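Local coordinates for protein aac(6')-Ii (Enterococcus faecium, PDB 1N71) that acetylates the 6'-amino group of aminoglycoside antibiotics with acetyl-coenzyme A, conferring resistance to these drugs, at residues A[147-158]-A[167-175]; A[62-73]-A[99-109]. All blocks are in the same frame, centred on the assembly; numbering follows the deposited sequence.

Contact 1: residues A[147-158]-A[167-175]. With COA (coenzyme A), chain E.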
loop_
_atom_site.group_PDB
_atom_site.type_symbol
_atom_site.label_atom_id
_atom_site.label_comp_id
_atom_site.label_asym_id
_atom_site.label_seq_id
_atom_site.Cartn_x
_atom_site.Cartn_y
_atom_site.Cartn_z
ATOM N N TYR A 147 -14.651 -10.562 -0.425
ATOM C CA TYR A 147 -14.285 -9.752 0.725
ATOM C C TYR A 147 -15.472 -8.951 1.245
ATOM O O TYR A 147 -15.654 -8.826 2.455
ATOM C CB TYR A 147 -13.120 -8.830 0.362
ATOM C CG TYR A 147 -11.838 -9.590 0.096
ATOM C CD1 TYR A 147 -11.153 -10.228 1.135
ATOM C CD2 TYR A 147 -11.325 -9.696 -1.196
ATOM C CE1 TYR A 147 -9.991 -10.949 0.894
ATOM C CE2 TYR A 147 -10.157 -10.417 -1.450
ATOM C CZ TYR A 147 -9.498 -11.039 -0.401
ATOM O OH TYR A 147 -8.345 -11.741 -0.645
ATOM N N GLU A 148 -16.292 -8.418 0.339
ATOM C CA GLU A 148 -17.462 -7.662 0.771
ATOM C C GLU A 148 -18.324 -8.515 1.689
ATOM O O GLU A 148 -18.802 -8.044 2.717
ATOM C CB GLU A 148 -18.313 -7.217 -0.418
ATOM C CG GLU A 148 -17.668 -6.182 -1.302
ATOM C CD GLU A 148 -18.691 -5.373 -2.069
ATOM O OE1 GLU A 148 -19.668 -5.969 -2.572
ATOM O OE2 GLU A 148 -18.513 -4.142 -2.176
ATOM N N LYS A 149 -18.519 -9.777 1.317
ATOM C CA LYS A 149 -19.335 -10.667 2.125
ATOM C C LYS A 149 -18.720 -10.945 3.491
ATOM O O LYS A 149 -19.416 -11.376 4.408
ATOM C CB LYS A 149 -19.602 -11.972 1.369
ATOM C CG LYS A 149 -20.503 -11.759 0.151
ATOM C CD LYS A 149 -20.955 -13.067 -0.465
ATOM C CE LYS A 149 -21.927 -12.820 -1.611
ATOM N NZ LYS A 149 -22.405 -14.100 -2.205
ATOM N N LEU A 150 -17.423 -10.684 3.634
ATOM C CA LEU A 150 -16.757 -10.888 4.916
ATOM C C LEU A 150 -16.676 -9.588 5.707
ATOM O O LEU A 150 -15.976 -9.507 6.714
ATOM C CB LEU A 150 -15.357 -11.471 4.717
ATOM C CG LEU A 150 -15.364 -12.880 4.126
ATOM C CD1 LEU A 150 -13.954 -13.432 4.079
ATOM C CD2 LEU A 150 -16.264 -13.776 4.973
ATOM N N GLY A 151 -17.383 -8.567 5.238
ATOM C CA GLY A 151 -17.397 -7.301 5.951
ATOM C C GLY A 151 -16.428 -6.235 5.489
ATOM O O GLY A 151 -16.355 -5.164 6.102
ATOM N N TYR A 152 -15.674 -6.509 4.431
ATOM C CA TYR A 152 -14.732 -5.514 3.923
ATOM C C TYR A 152 -15.474 -4.568 2.995
ATOM O O TYR A 152 -16.463 -4.947 2.369
ATOM C CB TYR A 152 -13.568 -6.177 3.177
ATOM C CG TYR A 152 -12.651 -6.959 4.093
ATOM C CD1 TYR A 152 -13.094 -8.121 4.727
ATOM C CD2 TYR A 152 -11.369 -6.493 4.394
ATOM C CE1 TYR A 152 -12.287 -8.796 5.650
ATOM C CE2 TYR A 152 -10.554 -7.161 5.318
ATOM C CZ TYR A 152 -11.024 -8.306 5.942
ATOM O OH TYR A 152 -10.248 -8.942 6.883
ATOM N N LYS A 153 -14.990 -3.339 2.910
ATOM C CA LYS A 153 -15.617 -2.325 2.071
ATOM C C LYS A 153 -14.593 -1.713 1.128
ATOM O O LYS A 153 -13.432 -1.569 1.486
ATOM C CB LYS A 153 -16.213 -1.240 2.978
ATOM C CG LYS A 153 -16.476 0.108 2.328
ATOM C CD LYS A 153 -17.035 1.099 3.358
ATOM C CE LYS A 153 -17.372 2.440 2.723
ATOM N NZ LYS A 153 -18.181 3.305 3.636
ATOM N N ILE A 154 -15.009 -1.366 -0.085
ATOM C CA ILE A 154 -14.076 -0.725 -1.003
ATOM C C ILE A 154 -13.916 0.695 -0.482
ATOM O O ILE A 154 -14.894 1.445 -0.394
ATOM C CB ILE A 154 -14.617 -0.668 -2.448
ATOM C CG1 ILE A 154 -14.819 -2.093 -2.984
ATOM C CG2 ILE A 154 -13.633 0.122 -3.336
ATOM C CD1 ILE A 154 -15.495 -2.165 -4.363
ATOM N N VAL A 155 -12.688 1.060 -0.130
ATOM C CA VAL A 155 -12.402 2.386 0.403
ATOM C C VAL A 155 -11.495 3.195 -0.510
ATOM O O VAL A 155 -11.089 4.303 -0.172
ATOM C CB VAL A 155 -11.729 2.300 1.777
ATOM C CG1 VAL A 155 -12.695 1.706 2.791
ATOM C CG2 VAL A 155 -10.462 1.452 1.683
ATOM N N GLY A 156 -11.161 2.639 -1.665
ATOM C CA GLY A 156 -10.314 3.376 -2.581
ATOM C C GLY A 156 -9.966 2.589 -3.820
ATOM O O GLY A 156 -10.193 1.381 -3.881
ATOM N N VAL A 157 -9.423 3.287 -4.812
ATOM C CA VAL A 157 -9.002 2.673 -6.061
ATOM C C VAL A 157 -7.722 3.346 -6.533
ATOM O O VAL A 157 -7.463 4.503 -6.216
ATOM C CB VAL A 157 -10.065 2.819 -7.191
ATOM C CG1 VAL A 157 -11.313 2.008 -6.847
ATOM C CG2 VAL A 157 -10.410 4.296 -7.407
ATOM N N LEU A 158 -6.917 2.602 -7.277
ATOM C CA LEU A 158 -5.673 3.124 -7.819
ATOM C C LEU A 158 -5.827 3.079 -9.335
ATOM O O LEU A 158 -5.591 2.050 -9.969
ATOM C CB LEU A 158 -4.497 2.259 -7.376
ATOM C CG LEU A 158 -3.119 2.710 -7.862
ATOM C CD1 LEU A 158 -2.959 4.216 -7.677
ATOM C CD2 LEU A 158 -2.051 1.943 -7.097
ATOM N N PRO A 167 -7.108 -1.037 -12.838
ATOM C CA PRO A 167 -6.890 -0.540 -11.482
ATOM C C PRO A 167 -6.703 -1.570 -10.385
ATOM O O PRO A 167 -6.919 -2.764 -10.580
ATOM C CB PRO A 167 -8.143 0.278 -11.237
ATOM C CG PRO A 167 -9.195 -0.640 -11.824
ATOM C CD PRO A 167 -8.552 -1.075 -13.149
ATOM N N ASP A 168 -6.279 -1.078 -9.225
ATOM C CA ASP A 168 -6.163 -1.918 -8.050
ATOM C C ASP A 168 -7.334 -1.391 -7.229
ATOM O O ASP A 168 -7.626 -0.193 -7.258
ATOM C CB ASP A 168 -4.840 -1.694 -7.304
ATOM C CG ASP A 168 -4.592 -2.756 -6.227
ATOM O OD1 ASP A 168 -5.254 -3.813 -6.271
ATOM O OD2 ASP A 168 -3.729 -2.544 -5.346
ATOM N N ILE A 169 -8.031 -2.283 -6.540
ATOM C CA ILE A 169 -9.171 -1.893 -5.724
ATOM C C ILE A 169 -8.784 -2.096 -4.263
ATOM O O ILE A 169 -8.438 -3.208 -3.870
ATOM C CB ILE A 169 -10.395 -2.769 -6.043
ATOM C CG1 ILE A 169 -10.765 -2.622 -7.526
ATOM C CG2 ILE A 169 -11.564 -2.375 -5.154
ATOM C CD1 ILE A 169 -11.812 -3.628 -8.021
ATOM N N TRP A 170 -8.831 -1.024 -3.472
ATOM C CA TRP A 170 -8.476 -1.094 -2.054
ATOM C C TRP A 170 -9.702 -1.344 -1.184
ATOM O O TRP A 170 -10.685 -0.611 -1.261
ATOM C CB TRP A 170 -7.811 0.208 -1.594
ATOM C CG TRP A 170 -6.367 0.345 -1.953
ATOM C CD1 TRP A 170 -5.355 -0.523 -1.643
ATOM C CD2 TRP A 170 -5.752 1.453 -2.623
ATOM N NE1 TRP A 170 -4.149 -0.019 -2.072
ATOM C CE2 TRP A 170 -4.364 1.192 -2.678
ATOM C CE3 TRP A 170 -6.239 2.644 -3.179
ATOM C CZ2 TRP A 170 -3.457 2.078 -3.267
ATOM C CZ3 TRP A 170 -5.336 3.529 -3.765
ATOM C CH2 TRP A 170 -3.958 3.238 -3.804
ATOM N N MET A 171 -9.627 -2.372 -0.344
ATOM C CA MET A 171 -10.718 -2.719 0.550
ATOM C C MET A 171 -10.206 -2.773 1.988
ATOM O O MET A 171 -9.039 -3.080 2.231
ATOM C CB MET A 171 -11.308 -4.067 0.150
ATOM C CG MET A 171 -11.767 -4.108 -1.301
ATOM S SD MET A 171 -12.662 -5.594 -1.707
ATOM C CE MET A 171 -14.138 -5.376 -0.723
ATOM N N ALA A 172 -11.078 -2.484 2.943
ATOM C CA ALA A 172 -10.651 -2.491 4.332
ATOM C C ALA A 172 -11.782 -2.832 5.280
ATOM O O ALA A 172 -12.966 -2.701 4.948
ATOM C CB ALA A 172 -10.058 -1.130 4.692
ATOM N N LYS A 173 -11.399 -3.275 6.465
ATOM C CA LYS A 173 -12.348 -3.634 7.499
ATOM C C LYS A 173 -11.702 -3.353 8.847
ATOM O O LYS A 173 -10.518 -3.619 9.046
ATOM C CB LYS A 173 -12.704 -5.124 7.399
ATOM C CG LYS A 173 -13.665 -5.618 8.481
ATOM C CD LYS A 173 -13.912 -7.124 8.361
ATOM C CE LYS A 173 -14.869 -7.628 9.431
ATOM N NZ LYS A 173 -15.062 -9.115 9.351
ATOM N N THR A 174 -12.466 -2.763 9.756
ATOM C CA THR A 174 -11.963 -2.517 11.097
ATOM C C THR A 174 -12.499 -3.749 11.821
ATOM O O THR A 174 -13.701 -4.012 11.818
ATOM C CB THR A 174 -12.514 -1.199 11.648
ATOM O OG1 THR A 174 -11.782 -0.115 11.052
ATOM C CG2 THR A 174 -12.373 -1.138 13.153
ATOM N N ILE A 175 -11.595 -4.511 12.422
ATOM C CA ILE A 175 -11.963 -5.783 13.037
ATOM C C ILE A 175 -12.373 -5.883 14.500
ATOM O O ILE A 175 -12.654 -6.979 14.983
ATOM C CB ILE A 175 -10.843 -6.802 12.781
ATOM C CG1 ILE A 175 -9.538 -6.317 13.424
ATOM C CG2 ILE A 175 -10.640 -6.960 11.274
ATOM C CD1 ILE A 175 -8.379 -7.265 13.242
HETATM N N1A COA E . -16.831 -13.711 -6.635
HETATM C C2A COA E . -17.956 -13.552 -5.913
HETATM N N3A COA E . -18.284 -14.151 -4.746
HETATM C C4A COA E . -17.284 -14.997 -4.321
HETATM C C5A COA E . -16.089 -15.259 -4.952
HETATM C C6A COA E . -15.855 -14.561 -6.180
HETATM N N6A COA E . -14.741 -14.722 -6.890
HETATM N N7A COA E . -15.334 -16.165 -4.224
HETATM C C8A COA E . -16.084 -16.435 -3.196
HETATM N N9A COA E . -17.286 -15.766 -3.186
HETATM C C1B COA E . -18.367 -15.837 -2.192
HETATM C C2B COA E . -19.046 -17.208 -2.135
HETATM O O2B COA E . -20.101 -17.253 -3.105
HETATM C C3B COA E . -19.647 -17.307 -0.738
HETATM O O3B COA E . -20.851 -16.521 -0.713
HETATM P P3B COA E . -22.242 -17.141 -0.182
HETATM O O7A COA E . -22.478 -18.313 -1.060
HETATM O O8A COA E . -23.210 -16.031 -0.365
HETATM O O9A COA E . -21.972 -17.482 1.236
HETATM C C4B COA E . -18.586 -16.574 0.095
HETATM O O4B COA E . -17.940 -15.701 -0.840
HETATM C C5B COA E . -17.578 -17.485 0.809
HETATM O O5B COA E . -16.710 -18.111 -0.143
HETATM P P1A COA E . -15.602 -19.201 0.291
HETATM O O1A COA E . -16.086 -20.543 -0.099
HETATM O O2A COA E . -15.187 -18.940 1.688
HETATM O O3A COA E . -14.392 -18.783 -0.678
HETATM P P2A COA E . -13.177 -19.698 -1.198
HETATM O O4A COA E . -13.485 -20.156 -2.569
HETATM O O5A COA E . -12.794 -20.680 -0.163
HETATM O O6A COA E . -12.001 -18.608 -1.292
HETATM C CBP COA E . -10.989 -16.940 -2.745
HETATM C CCP COA E . -12.219 -17.348 -1.946
HETATM C CDP COA E . -11.317 -15.643 -3.499
HETATM C CEP COA E . -9.808 -16.695 -1.761
HETATM C CAP COA E . -10.645 -18.114 -3.760
HETATM O OAP COA E . -11.699 -18.329 -4.704
HETATM C C9P COA E . -9.277 -17.941 -4.444
HETATM O O9P COA E . -8.297 -18.589 -4.051
HETATM N N8P COA E . -9.227 -17.066 -5.457
HETATM C C7P COA E . -8.038 -16.747 -6.240
HETATM C C6P COA E . -7.065 -15.836 -5.496
HETATM C C5P COA E . -7.463 -14.372 -5.524
HETATM O O5P COA E . -7.735 -13.814 -6.594
HETATM N N4P COA E . -7.492 -13.747 -4.338
HETATM C C3P COA E . -7.845 -12.338 -4.130
HETATM C C2P COA E . -6.770 -11.587 -3.360
HETATM S S1P COA E . -6.373 -9.980 -4.073
HETATM O O HOH W 1 -15.487 -2.527 6.191
#
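The C-terminal antiparallel hairpin of the GNAT fold, strand 153-158 against strand 168-174, is entered here from helix 144-149, which borders the coenzyme A pocket. Lys-153 and Ala-172 exchange two backbone hydrogen bonds, and further on a classic beta bulge sets Val-155 and Gly-156 against Trp-170: Trp-170 O takes the N-H of Val-155 at 2.8 Å and, weakly, that of Gly-156. Beyond the bulge the Trp-170 indole reaches along the sheet toward Leu-158, whose CB makes an off-centre CH-pi contact with the six-membered ring, 3.7 Å from Trp-170 CH2; the indole also stacks on Trp-170 of the second subunit. On the face shared with Ile-154 and Ile-169, Met-171 CG packs on Ile-154 CG1 and its end reaches the last turn of the helix. Its chain bends at the thioether (chi3 67°), which brings Met-171 CE to 3.7 Å from Glu-148 CG and 3.8 Å from Tyr-147 CB, with the sulfur oblique to the Tyr-147 ring in a Met-aromatic contact. The phenol of Tyr-147 extends to the cofactor, its OH 3.1 Å from COA C2P, while Lys-149 NZ donates to COA O8A at 2.8 Å and to O3B. A Schellman motif with Gly-151 as C-prime residue ends the helix. Lys-173, fully extended, crosses the Tyr-152 ring at about a right angle, its CB centred over one face 3.6 Å from the centroid. Its ammonium also forms a salt bridge with Glu-96, which accepts from Tyr-152 OH too; at the helix end, Lys-173 NZ meets Leu-150 O at 2.8 Å, almost in line with the C=O bond.

Contact 2: residues A[62-73]-A[99-109]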
loop_
_atom_site.group_PDB
_atom_site.type_symbol
_atom_site.label_atom_id
_atom_site.label_comp_id
_atom_site.label_asym_id
_atom_site.label_seq_id
_atom_site.Cartn_x
_atom_site.Cartn_y
_atom_site.Cartn_z
ATOM N N ALA A 62 -0.646 -11.823 6.820
ATOM C CA ALA A 62 -0.884 -10.404 7.051
ATOM C C ALA A 62 0.428 -9.724 7.411
ATOM O O ALA A 62 1.245 -10.275 8.154
ATOM C CB ALA A 62 -1.909 -10.206 8.163
ATOM N N ILE A 63 0.619 -8.523 6.876
ATOM C CA ILE A 63 1.824 -7.730 7.101
ATOM C C ILE A 63 1.480 -6.462 7.885
ATOM O O ILE A 63 0.564 -5.730 7.516
ATOM C CB ILE A 63 2.441 -7.282 5.756
ATOM C CG1 ILE A 63 2.714 -8.496 4.871
ATOM C CG2 ILE A 63 3.722 -6.501 6.002
ATOM C CD1 ILE A 63 3.086 -8.132 3.450
ATOM N N PRO A 64 2.201 -6.188 8.984
ATOM C CA PRO A 64 1.893 -4.972 9.744
ATOM C C PRO A 64 2.496 -3.789 8.985
ATOM O O PRO A 64 3.715 -3.690 8.866
ATOM C CB PRO A 64 2.580 -5.226 11.081
ATOM C CG PRO A 64 3.807 -5.989 10.670
ATOM C CD PRO A 64 3.268 -6.968 9.638
ATOM N N GLN A 65 1.646 -2.905 8.465
ATOM C CA GLN A 65 2.116 -1.759 7.693
ATOM C C GLN A 65 2.062 -0.434 8.452
ATOM O O GLN A 65 2.829 0.485 8.148
ATOM C CB GLN A 65 1.311 -1.645 6.392
ATOM C CG GLN A 65 1.414 -2.877 5.490
ATOM C CD GLN A 65 2.742 -2.973 4.764
ATOM O OE1 GLN A 65 3.781 -2.586 5.295
ATOM N NE2 GLN A 65 2.716 -3.507 3.549
ATOM N N TYR A 66 1.159 -0.325 9.423
ATOM C CA TYR A 66 1.054 0.898 10.224
ATOM C C TYR A 66 1.149 0.542 11.705
ATOM O O TYR A 66 0.167 0.103 12.307
ATOM C CB TYR A 66 -0.273 1.613 9.963
ATOM C CG TYR A 66 -0.528 1.958 8.516
ATOM C CD1 TYR A 66 -0.956 0.985 7.616
ATOM C CD2 TYR A 66 -0.338 3.256 8.045
ATOM C CE1 TYR A 66 -1.191 1.291 6.284
ATOM C CE2 TYR A 66 -0.571 3.576 6.710
ATOM C CZ TYR A 66 -0.997 2.587 5.838
ATOM O OH TYR A 66 -1.245 2.888 4.523
ATOM N N GLY A 67 2.328 0.733 12.289
ATOM C CA GLY A 67 2.509 0.404 13.690
ATOM C C GLY A 67 1.968 -0.992 13.925
ATOM O O GLY A 67 2.304 -1.915 13.185
ATOM N N ILE A 68 1.126 -1.144 14.942
ATOM C CA ILE A 68 0.510 -2.435 15.245
ATOM C C ILE A 68 -0.972 -2.357 14.874
ATOM O O ILE A 68 -1.706 -3.342 14.953
ATOM C CB ILE A 68 0.610 -2.773 16.756
ATOM C CG1 ILE A 68 -0.207 -1.761 17.571
ATOM C CG2 ILE A 68 2.069 -2.763 17.199
ATOM C CD1 ILE A 68 -0.228 -2.030 19.071
ATOM N N THR A 69 -1.392 -1.171 14.446
ATOM C CA THR A 69 -2.787 -0.900 14.113
ATOM C C THR A 69 -3.295 -1.295 12.729
ATOM O O THR A 69 -4.393 -1.834 12.610
ATOM C CB THR A 69 -3.083 0.599 14.303
ATOM O OG1 THR A 69 -2.148 1.359 13.529
ATOM C CG2 THR A 69 -2.960 0.990 15.773
ATOM N N GLY A 70 -2.517 -1.007 11.692
ATOM C CA GLY A 70 -2.949 -1.318 10.338
ATOM C C GLY A 70 -2.184 -2.439 9.655
ATOM O O GLY A 70 -0.974 -2.345 9.451
ATOM N N TRP A 71 -2.908 -3.491 9.283
ATOM C CA TRP A 71 -2.311 -4.652 8.633
ATOM C C TRP A 71 -2.831 -4.878 7.217
ATOM O O TRP A 71 -4.007 -4.653 6.938
ATOM C CB TRP A 71 -2.604 -5.906 9.451
ATOM C CG TRP A 71 -1.996 -5.890 10.813
ATOM C CD1 TRP A 71 -2.293 -5.039 11.839
ATOM C CD2 TRP A 71 -0.994 -6.783 11.306
ATOM N NE1 TRP A 71 -1.533 -5.350 12.946
ATOM C CE2 TRP A 71 -0.727 -6.417 12.645
ATOM C CE3 TRP A 71 -0.294 -7.860 10.745
ATOM C CZ2 TRP A 71 0.210 -7.092 13.437
ATOM C CZ3 TRP A 71 0.640 -8.535 11.534
ATOM C CH2 TRP A 71 0.881 -8.146 12.866
ATOM N N GLU A 72 -1.946 -5.335 6.336
ATOM C CA GLU A 72 -2.318 -5.640 4.960
ATOM C C GLU A 72 -2.471 -7.147 4.801
ATOM O O GLU A 72 -1.540 -7.905 5.092
ATOM C CB GLU A 72 -1.249 -5.156 3.974
ATOM C CG GLU A 72 -1.454 -5.728 2.568
ATOM C CD GLU A 72 -0.420 -5.251 1.559
ATOM O OE1 GLU A 72 0.697 -4.874 1.965
ATOM O OE2 GLU A 72 -0.724 -5.269 0.349
ATOM N N LEU A 73 -3.645 -7.574 4.344
ATOM C CA LEU A 73 -3.920 -8.984 4.114
ATOM C C LEU A 73 -3.172 -9.365 2.838
ATOM O O LEU A 73 -3.433 -8.815 1.762
ATOM C CB LEU A 73 -5.433 -9.203 3.938
ATOM C CG LEU A 73 -5.969 -10.627 3.723
ATOM C CD1 LEU A 73 -7.482 -10.623 3.903
ATOM C CD2 LEU A 73 -5.598 -11.140 2.335
ATOM N N VAL A 99 -4.819 -10.963 14.127
ATOM C CA VAL A 99 -4.446 -9.557 14.044
ATOM C C VAL A 99 -4.959 -8.817 15.276
ATOM O O VAL A 99 -4.230 -8.059 15.913
ATOM C CB VAL A 99 -5.032 -8.897 12.775
ATOM C CG1 VAL A 99 -4.761 -7.396 12.793
ATOM C CG2 VAL A 99 -4.413 -9.528 11.532
ATOM N N ALA A 100 -6.217 -9.053 15.621
ATOM C CA ALA A 100 -6.808 -8.398 16.781
ATOM C C ALA A 100 -5.996 -8.672 18.041
ATOM O O ALA A 100 -5.764 -7.768 18.839
ATOM C CB ALA A 100 -8.236 -8.879 16.979
ATOM N N SER A 101 -5.566 -9.920 18.211
ATOM C CA SER A 101 -4.807 -10.309 19.397
ATOM C C SER A 101 -3.471 -9.589 19.520
ATOM O O SER A 101 -2.866 -9.578 20.591
ATOM C CB SER A 101 -4.581 -11.828 19.418
ATOM O OG SER A 101 -3.676 -12.236 18.406
ATOM N N ARG A 102 -3.003 -8.989 18.430
ATOM C CA ARG A 102 -1.739 -8.265 18.468
ATOM C C ARG A 102 -1.970 -6.764 18.593
ATOM O O ARG A 102 -1.042 -5.978 18.455
ATOM C CB ARG A 102 -0.904 -8.554 17.216
ATOM C CG ARG A 102 -0.578 -10.030 17.025
ATOM C CD ARG A 102 0.594 -10.229 16.083
ATOM N NE ARG A 102 0.852 -11.645 15.833
ATOM C CZ ARG A 102 1.920 -12.107 15.192
ATOM N NH1 ARG A 102 2.837 -11.263 14.737
ATOM N NH2 ARG A 102 2.066 -13.412 14.995
ATOM N N GLY A 103 -3.212 -6.371 18.854
ATOM C CA GLY A 103 -3.523 -4.958 18.993
ATOM C C GLY A 103 -3.943 -4.311 17.684
ATOM O O GLY A 103 -4.100 -3.091 17.610
ATOM N N GLY A 104 -4.121 -5.131 16.651
ATOM C CA GLY A 104 -4.529 -4.620 15.353
ATOM C C GLY A 104 -5.939 -4.059 15.353
ATOM O O GLY A 104 -6.819 -4.557 16.057
ATOM N N ILE A 105 -6.154 -3.026 14.543
ATOM C CA ILE A 105 -7.448 -2.361 14.436
ATOM C C ILE A 105 -8.103 -2.604 13.080
ATOM O O ILE A 105 -9.304 -2.859 12.985
ATOM C CB ILE A 105 -7.295 -0.827 14.571
ATOM C CG1 ILE A 105 -6.594 -0.473 15.883
ATOM C CG2 ILE A 105 -8.652 -0.164 14.474
ATOM C CD1 ILE A 105 -6.407 1.015 16.077
ATOM N N THR A 106 -7.309 -2.503 12.025
ATOM C CA THR A 106 -7.849 -2.671 10.687
ATOM C C THR A 106 -6.955 -3.487 9.770
ATOM O O THR A 106 -5.733 -3.509 9.911
ATOM C CB THR A 106 -8.085 -1.307 10.015
ATOM O OG1 THR A 106 -8.598 -1.508 8.690
ATOM C CG2 THR A 106 -6.784 -0.543 9.908
ATOM N N ILE A 107 -7.598 -4.146 8.819
ATOM C CA ILE A 107 -6.919 -4.958 7.834
ATOM C C ILE A 107 -7.388 -4.426 6.496
ATOM O O ILE A 107 -8.582 -4.209 6.301
ATOM C CB ILE A 107 -7.326 -6.444 7.950
ATOM C CG1 ILE A 107 -6.844 -7.014 9.289
ATOM C CG2 ILE A 107 -6.740 -7.244 6.781
ATOM C CD1 ILE A 107 -7.238 -8.477 9.507
ATOM N N TYR A 108 -6.452 -4.192 5.590
ATOM C CA TYR A 108 -6.805 -3.704 4.266
ATOM C C TYR A 108 -6.104 -4.579 3.241
ATOM O O TYR A 108 -5.178 -5.316 3.570
ATOM C CB TYR A 108 -6.381 -2.245 4.086
ATOM C CG TYR A 108 -4.890 -2.053 3.991
ATOM C CD1 TYR A 108 -4.088 -2.058 5.136
ATOM C CD2 TYR A 108 -4.275 -1.878 2.751
ATOM C CE1 TYR A 108 -2.711 -1.890 5.045
ATOM C CE2 TYR A 108 -2.899 -1.712 2.650
ATOM C CZ TYR A 108 -2.125 -1.717 3.798
ATOM O OH TYR A 108 -0.767 -1.547 3.696
ATOM N N LEU A 109 -6.546 -4.489 1.996
ATOM C CA LEU A 109 -5.982 -5.295 0.929
ATOM C C LEU A 109 -6.199 -4.608 -0.405
ATOM O O LEU A 109 -7.013 -3.690 -0.525
ATOM C CB LEU A 109 -6.664 -6.669 0.911
ATOM C CG LEU A 109 -8.186 -6.608 0.711
ATOM C CD1 LEU A 109 -8.520 -6.617 -0.782
ATOM C CD2 LEU A 109 -8.848 -7.792 1.400
#
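Thr-69 O is gripped by two backbone N-H groups, Ile-105 N at 2.9 Å in the carbonyl plane on a lone pair and Thr-106 N at 3.0 Å almost straight ahead of the oxygen. This fork opens the parallel pairing of strands 70-78 and 106-112, the two strands of a beta-alpha-beta unit whose helix 87-101 closes with a Schellman motif at Gly-103. The ladder continues through Trp-71 N to Thr-106 O, Tyr-108 N to Trp-71 O and Leu-73 N to Tyr-108 O. On the helix side, Val-99 CG1 lies over one face of the Trp-71 indole, 3.5 Å from Trp-71 CD1, and Pro-64 CB covers the opposite face. The indole is fixed in rotation by its NE1, which donates to Ile-68 O at 2.8 Å, close to the ring plane but from above the carbonyl plane. Across its far end runs Arg-102 CD, 3.8 Å from Trp-71 CH2, with the guanidinium plane nearly perpendicular to the ring. On the other side of the sheet Tyr-108 CG stands between its backbone N and carbonyl carbon (chi1 70°), folding the ring back over strand 70-78, where Glu-72 CB rests 3.6 Å from Tyr-108 CZ. Gln-65 NE2 holds the Glu-72 carboxylate at OE1, and Tyr-66 OH bonds to Asp-168 of the second subunit. Five backbone bonds thus fix the register of the parallel strands, while Trp-71 is held by carbon on both faces and by a polar bond at its nitrogen.

Contact 1 and contact 2 meet in one sheet, where strand 168-174 runs antiparallel to strand 106-112; they lie about 14 Å apart, centre to centre. The seam is made by Leu-109 N and Met-171 O at 2.9 Å and by Thr-106 OG1 and Lys-173 O at 2.9 Å, both probable hydrogen bonds. Near the cofactor, Leu-109 CD2 packs 3.4 Å from Tyr-147 CD1, and its side chain is about 5 Å from coenzyme A, so the beta-alpha-beta unit and the helix before the hairpin converge at the same pocket. Both contacts also face the second subunit: Asp-168 of contact 1 bonds to Tyr-66 of the second subunit, the residue that in each chain belongs to contact 2.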